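Local coordinates for protein aldo-keto reductase family 1, member B4 (Aldose reductase) (Schistosoma japonicum, PDB 4HBK) that probably reduces aldehydes, such as open-chain sugars, to alcohols with NADPH, as other aldose reductases of the aldo-keto reductase family do, at residues Arg44-Ile49 against Lys285-Pro290; Ala79-Asn84 against Gly153-Thr158; Asn213-Ile218 against Thr237-Ala242. One frame throughout, in Å; residues are numbered along the deposited sequence.

Interaction 1: residues Arg44-Ile49 against Lys285-Pro290; sequences RSIPVI and KLIVVP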
loop_
_atom_site.group_PDB
_atom_site.type_symbol
_atom_site.label_atom_id
_atom_site.label_comp_id
_atom_site.label_asym_id
_atom_site.label_seq_id
_atom_site.Cartn_x
_atom_site.Cartn_y
_atom_site.Cartn_z
ATOM N N ARG A 44 0.152 17.068 4.990
ATOM C CA ARG A 44 -1.011 16.520 4.287
ATOM C C ARG A 44 -1.624 15.331 5.039
ATOM O O ARG A 44 -0.970 14.715 5.887
ATOM C CB ARG A 44 -0.630 16.133 2.856
ATOM C CG ARG A 44 -0.011 17.283 2.067
ATOM C CD ARG A 44 0.398 16.853 0.675
ATOM N NE ARG A 44 1.154 17.896 -0.017
ATOM C CZ ARG A 44 0.593 18.863 -0.733
ATOM N NH1 ARG A 44 -0.734 18.915 -0.847
ATOM N NH2 ARG A 44 1.354 19.767 -1.346
ATOM N N SER A 45 -2.882 15.024 4.739
ATOM C CA SER A 45 -3.587 13.925 5.403
ATOM C C SER A 45 -3.852 12.771 4.466
ATOM O O SER A 45 -4.034 12.960 3.257
ATOM C CB SER A 45 -4.927 14.400 5.954
ATOM O OG SER A 45 -4.717 15.445 6.887
ATOM N N ILE A 46 -3.919 11.577 5.045
ATOM C CA ILE A 46 -4.296 10.392 4.298
ATOM C C ILE A 46 -5.398 9.614 5.021
ATOM O O ILE A 46 -5.271 9.320 6.204
ATOM C CB ILE A 46 -3.066 9.482 4.075
ATOM C CG1 ILE A 46 -3.448 8.230 3.276
ATOM C CG2 ILE A 46 -2.422 9.128 5.414
ATOM C CD1 ILE A 46 -2.247 7.411 2.812
ATOM N N PRO A 47 -6.482 9.273 4.305
ATOM C CA PRO A 47 -7.604 8.498 4.852
ATOM C C PRO A 47 -7.157 7.135 5.364
ATOM O O PRO A 47 -6.374 6.459 4.698
ATOM C CB PRO A 47 -8.528 8.335 3.646
ATOM C CG PRO A 47 -8.223 9.539 2.785
ATOM C CD PRO A 47 -6.733 9.678 2.912
ATOM N N VAL A 48 -7.643 6.732 6.534
ATOM C CA VAL A 48 -7.103 5.541 7.192
ATOM C C VAL A 48 -7.579 4.223 6.580
ATOM O O VAL A 48 -7.095 3.147 6.954
ATOM C CB VAL A 48 -7.376 5.541 8.713
ATOM C CG1 VAL A 48 -6.577 6.656 9.399
ATOM C CG2 VAL A 48 -8.854 5.696 8.989
ATOM N N ILE A 49 -8.541 4.295 5.664
ATOM C CA ILE A 49 -8.907 3.117 4.877
ATOM C C ILE A 49 -8.973 3.478 3.397
ATOM O O ILE A 49 -9.426 4.565 3.036
ATOM C CB ILE A 49 -10.242 2.444 5.333
ATOM C CG1 ILE A 49 -10.494 1.162 4.520
ATOM C CG2 ILE A 49 -11.414 3.406 5.196
ATOM C CD1 ILE A 49 -11.695 0.328 5.025
ATOM N N LYS A 285 -2.749 2.611 14.752
ATOM C CA LYS A 285 -2.462 3.855 14.031
ATOM C C LYS A 285 -1.978 3.607 12.607
ATOM O O LYS A 285 -1.127 4.337 12.095
ATOM C CB LYS A 285 -1.469 4.722 14.814
ATOM C CG LYS A 285 -1.880 4.912 16.268
ATOM C CD LYS A 285 -1.708 6.343 16.740
ATOM C CE LYS A 285 -0.332 6.585 17.359
ATOM N NZ LYS A 285 -0.299 7.840 18.200
ATOM N N LEU A 286 -2.541 2.576 11.976
ATOM C CA LEU A 286 -2.186 2.196 10.607
ATOM C C LEU A 286 -3.274 2.626 9.634
ATOM O O LEU A 286 -4.438 2.766 10.015
ATOM C CB LEU A 286 -2.009 0.677 10.509
ATOM C CG LEU A 286 -0.991 0.108 11.502
ATOM C CD1 LEU A 286 -1.030 -1.409 11.543
ATOM C CD2 LEU A 286 0.423 0.593 11.160
ATOM N N ILE A 287 -2.881 2.854 8.386
ATOM C CA ILE A 287 -3.823 2.943 7.279
ATOM C C ILE A 287 -4.061 1.511 6.832
ATOM O O ILE A 287 -3.185 0.671 6.997
ATOM C CB ILE A 287 -3.220 3.736 6.104
ATOM C CG1 ILE A 287 -2.973 5.202 6.510
ATOM C CG2 ILE A 287 -4.114 3.658 4.891
ATOM C CD1 ILE A 287 -1.515 5.528 6.776
ATOM N N VAL A 288 -5.237 1.202 6.296
ATOM C CA VAL A 288 -5.453 -0.138 5.758
ATOM C C VAL A 288 -5.991 -0.076 4.335
ATOM O O VAL A 288 -6.829 0.775 4.020
ATOM C CB VAL A 288 -6.391 -0.995 6.663
ATOM C CG1 VAL A 288 -5.785 -1.146 8.063
ATOM C CG2 VAL A 288 -7.794 -0.385 6.728
ATOM N N VAL A 289 -5.522 -0.985 3.485
ATOM C CA VAL A 289 -5.962 -1.032 2.097
ATOM C C VAL A 289 -6.380 -2.460 1.713
ATOM O O VAL A 289 -5.756 -3.095 0.863
ATOM C CB VAL A 289 -4.875 -0.464 1.126
ATOM C CG1 VAL A 289 -4.672 1.039 1.367
ATOM C CG2 VAL A 289 -3.552 -1.190 1.307
ATOM N N PRO A 290 -7.464 -2.964 2.336
ATOM C CA PRO A 290 -7.956 -4.312 2.036
ATOM C C PRO A 290 -8.360 -4.425 0.569
ATOM O O PRO A 290 -9.096 -3.568 0.075
ATOM C CB PRO A 290 -9.192 -4.441 2.934
ATOM C CG PRO A 290 -9.640 -3.045 3.160
ATOM C CD PRO A 290 -8.357 -2.251 3.262
#
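With CG1 of I287 turned opposite its own carbonyl carbon (chi1 -65°), the ethyl branch runs back to I46, and CD1 of I287 meets CG2 of I46 at 4.0 Å, the two side chains crossing at about a right angle. At the other end I49 swings CG1 away from its backbone N (chi1 -176°) and lays it against CG2 of V288, 3.8 Å away. The same CG1 lies 4.2 Å from CD of P290. Between these apolar contacts the backbones come together: V288 N donates to V48 O at 2.8 Å. V48 O also takes a CA-H...O contact from CA of I287 at 3.3 Å, and CA of I49 sits 3.2 Å from V288 O in another. The single bridge of I49 with V288 begins the closure of the parallel (beta/alpha)8 barrel, in which strand 287-288 comes round to strand 51-52; backbone bonds of V288 with G50 and of P290 with G52 continue it. Upstream, I46 belongs to the N-terminal hairpin of strands 38-39 and 45-46, which in this family lies across the bottom of the barrel, and it packs on M40 and H75. Both valines meet helix 273-283, where V48 touches L282 and V288 touches L278 and L281.

Interaction 2: residues Ala79-Asn84 against Gly153-Thr158; sequences AYVYRN and GDLFPT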
loop_
_atom_site.group_PDB
_atom_site.type_symbol
_atom_site.label_atom_id
_atom_site.label_comp_id
_atom_site.label_asym_id
_atom_site.label_seq_id
_atom_site.Cartn_x
_atom_site.Cartn_y
_atom_site.Cartn_z
ATOM N N ALA A 79 -1.321 0.309 -8.490
ATOM C CA ALA A 79 0.060 0.011 -8.828
ATOM C C ALA A 79 0.204 -0.271 -10.312
ATOM O O ALA A 79 -0.655 -0.900 -10.931
ATOM C CB ALA A 79 0.611 -1.147 -7.977
ATOM N N TYR A 80 1.297 0.224 -10.879
ATOM C CA TYR A 80 1.575 0.039 -12.287
ATOM C C TYR A 80 1.588 -1.438 -12.616
ATOM O O TYR A 80 1.108 -1.858 -13.664
ATOM C CB TYR A 80 2.938 0.648 -12.617
ATOM C CG TYR A 80 3.329 0.530 -14.069
ATOM C CD1 TYR A 80 3.140 1.592 -14.945
ATOM C CD2 TYR A 80 3.900 -0.637 -14.565
ATOM C CE1 TYR A 80 3.509 1.494 -16.277
ATOM C CE2 TYR A 80 4.264 -0.746 -15.899
ATOM C CZ TYR A 80 4.068 0.321 -16.749
ATOM O OH TYR A 80 4.436 0.222 -18.076
ATOM N N VAL A 81 2.144 -2.232 -11.707
ATOM C CA VAL A 81 2.411 -3.643 -11.992
ATOM C C VAL A 81 1.149 -4.506 -12.121
ATOM O O VAL A 81 1.210 -5.608 -12.659
ATOM C CB VAL A 81 3.340 -4.273 -10.927
ATOM C CG1 VAL A 81 2.616 -4.393 -9.596
ATOM C CG2 VAL A 81 3.822 -5.636 -11.383
ATOM N N TYR A 82 0.012 -4.023 -11.628
ATOM C CA TYR A 82 -1.231 -4.796 -11.739
ATOM C C TYR A 82 -1.826 -4.645 -13.133
ATOM O O TYR A 82 -2.784 -5.329 -13.485
ATOM C CB TYR A 82 -2.245 -4.349 -10.688
ATOM C CG TYR A 82 -1.748 -4.525 -9.277
ATOM C CD1 TYR A 82 -1.163 -5.723 -8.876
ATOM C CD2 TYR A 82 -1.846 -3.504 -8.355
ATOM C CE1 TYR A 82 -0.702 -5.897 -7.591
ATOM C CE2 TYR A 82 -1.386 -3.667 -7.059
ATOM C CZ TYR A 82 -0.812 -4.866 -6.686
ATOM O OH TYR A 82 -0.351 -5.047 -5.402
ATOM N N ARG A 83 -1.268 -3.719 -13.910
ATOM C CA ARG A 83 -1.644 -3.541 -15.308
ATOM C C ARG A 83 -3.132 -3.249 -15.511
ATOM O O ARG A 83 -3.727 -3.707 -16.485
ATOM C CB ARG A 83 -1.245 -4.784 -16.107
ATOM C CG ARG A 83 0.257 -4.980 -16.175
ATOM C CD ARG A 83 0.695 -5.379 -17.571
ATOM N NE ARG A 83 1.033 -6.796 -17.632
ATOM C CZ ARG A 83 2.175 -7.270 -18.119
ATOM N NH1 ARG A 83 3.092 -6.438 -18.600
ATOM N NH2 ARG A 83 2.397 -8.578 -18.132
ATOM N N ASN A 84 -3.730 -2.487 -14.599
ATOM C CA ASN A 84 -5.145 -2.148 -14.713
ATOM C C ASN A 84 -5.440 -0.702 -14.356
ATOM O O ASN A 84 -6.578 -0.359 -14.046
ATOM C CB ASN A 84 -5.994 -3.071 -13.832
ATOM C CG ASN A 84 -5.586 -3.016 -12.378
ATOM O OD1 ASN A 84 -4.791 -2.162 -11.984
ATOM N ND2 ASN A 84 -6.130 -3.921 -11.567
ATOM N N GLY A 153 11.627 -4.484 -21.004
ATOM C CA GLY A 153 10.972 -5.693 -21.446
ATOM C C GLY A 153 9.740 -5.975 -20.629
ATOM O O GLY A 153 8.887 -5.103 -20.439
ATOM N N ASP A 154 9.656 -7.201 -20.132
ATOM C CA ASP A 154 8.511 -7.613 -19.343
ATOM C C ASP A 154 8.623 -7.115 -17.896
ATOM O O ASP A 154 9.702 -6.734 -17.434
ATOM C CB ASP A 154 8.374 -9.126 -19.418
ATOM C CG ASP A 154 8.304 -9.626 -20.856
ATOM O OD1 ASP A 154 7.856 -8.859 -21.736
ATOM O OD2 ASP A 154 8.704 -10.775 -21.108
ATOM N N LEU A 155 7.506 -7.108 -17.183
ATOM C CA LEU A 155 7.519 -6.569 -15.834
ATOM C C LEU A 155 8.366 -7.421 -14.906
ATOM O O LEU A 155 8.933 -6.918 -13.940
ATOM C CB LEU A 155 6.098 -6.386 -15.301
ATOM C CG LEU A 155 5.609 -4.982 -15.664
ATOM C CD1 LEU A 155 5.537 -4.840 -17.177
ATOM C CD2 LEU A 155 4.278 -4.664 -15.032
ATOM N N PHE A 156 8.446 -8.710 -15.207
ATOM C CA PHE A 156 9.341 -9.611 -14.501
ATOM C C PHE A 156 10.337 -10.208 -15.492
ATOM O O PHE A 156 10.150 -11.335 -15.956
ATOM C CB PHE A 156 8.548 -10.731 -13.823
ATOM C CG PHE A 156 7.758 -10.281 -12.626
ATOM C CD1 PHE A 156 8.264 -10.449 -11.348
ATOM C CD2 PHE A 156 6.509 -9.699 -12.781
ATOM C CE1 PHE A 156 7.538 -10.039 -10.238
ATOM C CE2 PHE A 156 5.778 -9.286 -11.682
ATOM C CZ PHE A 156 6.289 -9.460 -10.406
ATOM N N PRO A 157 11.400 -9.453 -15.827
ATOM C CA PRO A 157 12.376 -9.956 -16.806
ATOM C C PRO A 157 12.945 -11.273 -16.308
ATOM O O PRO A 157 13.379 -11.336 -15.156
ATOM C CB PRO A 157 13.482 -8.892 -16.808
ATOM C CG PRO A 157 12.964 -7.737 -16.015
ATOM C CD PRO A 157 11.843 -8.220 -15.154
ATOM N N THR A 158 12.962 -12.303 -17.150
ATOM C CA THR A 158 13.319 -13.643 -16.681
ATOM C C THR A 158 14.294 -14.374 -17.616
ATOM O O THR A 158 14.222 -14.220 -18.826
ATOM C CB THR A 158 12.036 -14.505 -16.475
ATOM O OG1 THR A 158 11.134 -13.840 -15.572
ATOM C CG2 THR A 158 12.387 -15.876 -15.913
#
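F156, whose ring reaches V81, offers its carbonyl O to its own loop: T158 OG1 donates to F156 O at 2.7 Å, coming from well above the carbonyl plane. No hydrogen bond joins 79-84 to 153-158 themselves; the contact is apolar and centres on L155, which points toward the other loop. Its CD2 methyl does most of the touching. It lies 3.7 Å from CA of V81 and 3.8 Å from CG2 of the same valine, and approaches the Y80 ring at its edge, near the ring plane, with CE2 of Y80 4.0 Å from CD2 of L155. V81 holds CG2 opposite its backbone N (chi1 69° for CG1), which presents this methyl to both L155 and F156; CE2 of F156 is 4.2 Å from CG2 of V81, the side chains passing at a slant. The other valine methyl, CG1, rests 4.0 Å above one face of the Y82 ring, toward its rim. R83, exposed and bent at chi2 and chi3, slides past L155 in the opposite direction and brings NH1 alongside CD1 of L155; R83 and F156 also touch a crystal neighbour. Y82 is the predicted proton donor, its OH hydrogen-bonded to K291, and V81 touches H144, predicted to bind substrate, so the contact probably borders the mouth of the active site. L155 O accepts from W113 NE1, and the F156 and W113 rings meet at a steep tilt. Residues 79-84, with a 3-10 turn at 80-82, lead from strand 75-77 into helix 85-98, where Y80 leans on helix 119-133, while 153-158 belong to the long loop between strand 138-143 and helix 171-183.

Interaction 3: residues Asn213-Ile218 against Thr237-Ala242; sequences NLQIEI and TVTAYA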
loop_
_atom_site.group_PDB
_atom_site.type_symbol
_atom_site.label_atom_id
_atom_site.label_comp_id
_atom_site.label_asym_id
_atom_site.label_seq_id
_atom_site.Cartn_x
_atom_site.Cartn_y
_atom_site.Cartn_z
ATOM N N ASN A 213 5.274 7.887 3.815
ATOM C CA ASN A 213 4.513 6.677 4.070
ATOM C C ASN A 213 5.307 5.417 3.743
ATOM O O ASN A 213 6.127 5.409 2.822
ATOM C CB ASN A 213 3.204 6.727 3.273
ATOM C CG ASN A 213 2.399 5.453 3.379
ATOM O OD1 ASN A 213 2.410 4.630 2.461
ATOM N ND2 ASN A 213 1.678 5.283 4.490
ATOM N N LEU A 214 5.074 4.366 4.523
ATOM C CA LEU A 214 5.681 3.065 4.284
ATOM C C LEU A 214 4.522 2.084 4.190
ATOM O O LEU A 214 3.643 2.084 5.062
ATOM C CB LEU A 214 6.596 2.675 5.452
ATOM C CG LEU A 214 7.141 1.241 5.469
ATOM C CD1 LEU A 214 8.153 1.013 4.350
ATOM C CD2 LEU A 214 7.750 0.880 6.830
ATOM N N GLN A 215 4.499 1.282 3.128
ATOM C CA GLN A 215 3.463 0.268 2.962
ATOM C C GLN A 215 4.130 -1.095 3.043
ATOM O O GLN A 215 5.081 -1.362 2.319
ATOM C CB GLN A 215 2.705 0.428 1.625
ATOM C CG GLN A 215 1.589 -0.619 1.424
ATOM C CD GLN A 215 0.745 -0.415 0.152
ATOM O OE1 GLN A 215 0.570 -1.344 -0.632
ATOM N NE2 GLN A 215 0.203 0.793 -0.035
ATOM N N ILE A 216 3.635 -1.944 3.931
ATOM C CA ILE A 216 4.242 -3.241 4.196
ATOM C C ILE A 216 3.139 -4.204 4.591
ATOM O O ILE A 216 2.036 -3.772 4.934
ATOM C CB ILE A 216 5.237 -3.164 5.371
ATOM C CG1 ILE A 216 4.650 -2.303 6.510
ATOM C CG2 ILE A 216 6.582 -2.623 4.900
ATOM C CD1 ILE A 216 5.533 -2.217 7.765
ATOM N N GLU A 217 3.439 -5.502 4.563
ATOM C CA GLU A 217 2.494 -6.516 5.018
ATOM C C GLU A 217 2.297 -6.439 6.523
ATOM O O GLU A 217 3.251 -6.558 7.298
ATOM C CB GLU A 217 2.966 -7.919 4.630
ATOM C CG GLU A 217 2.204 -9.052 5.316
ATOM C CD GLU A 217 2.730 -10.425 4.909
ATOM O OE1 GLU A 217 3.643 -10.496 4.053
ATOM O OE2 GLU A 217 2.228 -11.433 5.445
ATOM N N ILE A 218 1.050 -6.237 6.931
ATOM C CA ILE A 218 0.706 -6.188 8.346
ATOM C C ILE A 218 -0.694 -6.779 8.572
ATOM O O ILE A 218 -1.676 -6.391 7.912
ATOM C CB ILE A 218 0.750 -4.742 8.903
ATOM C CG1 ILE A 218 1.993 -3.997 8.420
ATOM C CG2 ILE A 218 0.704 -4.744 10.434
ATOM C CD1 ILE A 218 2.012 -2.535 8.878
ATOM N N THR A 237 4.091 7.575 8.241
ATOM C CA THR A 237 2.851 6.848 8.476
ATOM C C THR A 237 3.034 5.479 7.848
ATOM O O THR A 237 3.882 5.300 6.963
ATOM C CB THR A 237 1.652 7.516 7.833
ATOM O OG1 THR A 237 1.803 7.485 6.406
ATOM C CG2 THR A 237 1.499 8.963 8.333
ATOM N N VAL A 238 2.239 4.514 8.293
ATOM C CA VAL A 238 2.431 3.144 7.865
ATOM C C VAL A 238 1.131 2.550 7.381
ATOM O O VAL A 238 0.109 2.646 8.050
ATOM C CB VAL A 238 2.986 2.275 9.002
ATOM C CG1 VAL A 238 3.236 0.856 8.508
ATOM C CG2 VAL A 238 4.282 2.885 9.549
ATOM N N THR A 239 1.180 1.922 6.216
ATOM C CA THR A 239 0.003 1.319 5.626
ATOM C C THR A 239 0.161 -0.182 5.658
ATOM O O THR A 239 1.224 -0.717 5.325
ATOM C CB THR A 239 -0.181 1.779 4.172
ATOM O OG1 THR A 239 -0.474 3.184 4.152
ATOM C CG2 THR A 239 -1.316 1.003 3.485
ATOM N N ALA A 240 -0.901 -0.863 6.070
ATOM C CA ALA A 240 -0.883 -2.309 6.122
ATOM C C ALA A 240 -1.453 -2.835 4.834
ATOM O O ALA A 240 -2.607 -2.582 4.520
ATOM C CB ALA A 240 -1.712 -2.802 7.284
ATOM N N TYR A 241 -0.655 -3.566 4.071
ATOM C CA TYR A 241 -1.247 -4.280 2.969
ATOM C C TYR A 241 -1.529 -5.729 3.365
ATOM O O TYR A 241 -0.997 -6.228 4.363
ATOM C CB TYR A 241 -0.452 -4.119 1.667
ATOM C CG TYR A 241 0.807 -4.939 1.482
ATOM C CD1 TYR A 241 0.756 -6.312 1.259
ATOM C CD2 TYR A 241 2.047 -4.312 1.426
ATOM C CE1 TYR A 241 1.932 -7.055 1.045
ATOM C CE2 TYR A 241 3.215 -5.031 1.211
ATOM C CZ TYR A 241 3.158 -6.394 1.022
ATOM O OH TYR A 241 4.334 -7.071 0.810
ATOM N N ALA A 242 -2.394 -6.383 2.596
ATOM C CA ALA A 242 -2.896 -7.707 2.962
ATOM C C ALA A 242 -3.343 -7.720 4.422
ATOM O O ALA A 242 -2.933 -8.598 5.185
ATOM C CB ALA A 242 -1.826 -8.764 2.725
HETATM O O HOH W 1 0.053 3.599 1.520
#
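N213 and T237 open the buried, tightly bonded end of this strand pair. N213 turns CG opposite its backbone N (chi1 175°), and its ND2 donates twice: to T237 OG1 at 2.9 Å, in the amide plane and almost straight, and to T239 OG1 at 3.0 Å, slightly tilted from that plane. A water inside the barrel donates to N213 OD1, accepts from Q215 NE2 and is hydrogen-bonded to T239 OG1. Three polar partners thus hold the amide of N213, consistent with this flip; T237 OG1 also bonds to A212 O. Between the parallel backbones T239 N reaches L214 O at 2.7 Å. Close packing also marks the face of V238 and A240, running to the I218 end: CD1 of I218 meets CG1 of V238 at 3.6 Å, and CB of I218 lies 3.5 Å from CB of A240.

The looser side is at Y241 and A242, both partly exposed, where only the last backbone bond, I218 N to Y241 O, stretches to 3.3 Å. Y241 lays its ring over the backbone of the other strand, with E217 N 3.4 Å above one face and E217 CB in CH-pi contact, while CG of Q215 meets the ring edge in plane at CD2, 3.7 Å away. Y241 OH is hydrogen-bonded to N194, Q215 NE2 also to D77, E217 OE2 to Q326 N and E217 OE1 to F327 N. In aldose reductases a tyrosine here stacks on the nicotinamide, a role Y241 probably shares; Q215 lies close to K111, predicted to lower the pKa of the catalytic tyrosine.

The pair belongs to a right-handed beta-alpha-beta unit of the barrel. Helix 225-233 packs on L214, I216, I218 and V238 from outside, and strands 187-193 and 287-288 flank the pair within the sheet.

Interactions 1 and 3 lie in the buried barrel wall and share a neighbourhood: strand 287-288 of interaction 1 pairs directly with strand 237-241 of interaction 3, I287 bonding to V238 and A240, and their centres are about 9 Å apart. Interaction 3 is a full parallel pairing of adjacent strands with a polar inner face, whereas interaction 1 rests on one backbone bond and apolar branches where the barrel closes. Interaction 2 is the surface contact, loop against loop, without hydrogen bonds between its segments; its centre is about 26 Å from that of interaction 1 and about 21 Å from that of interaction 3.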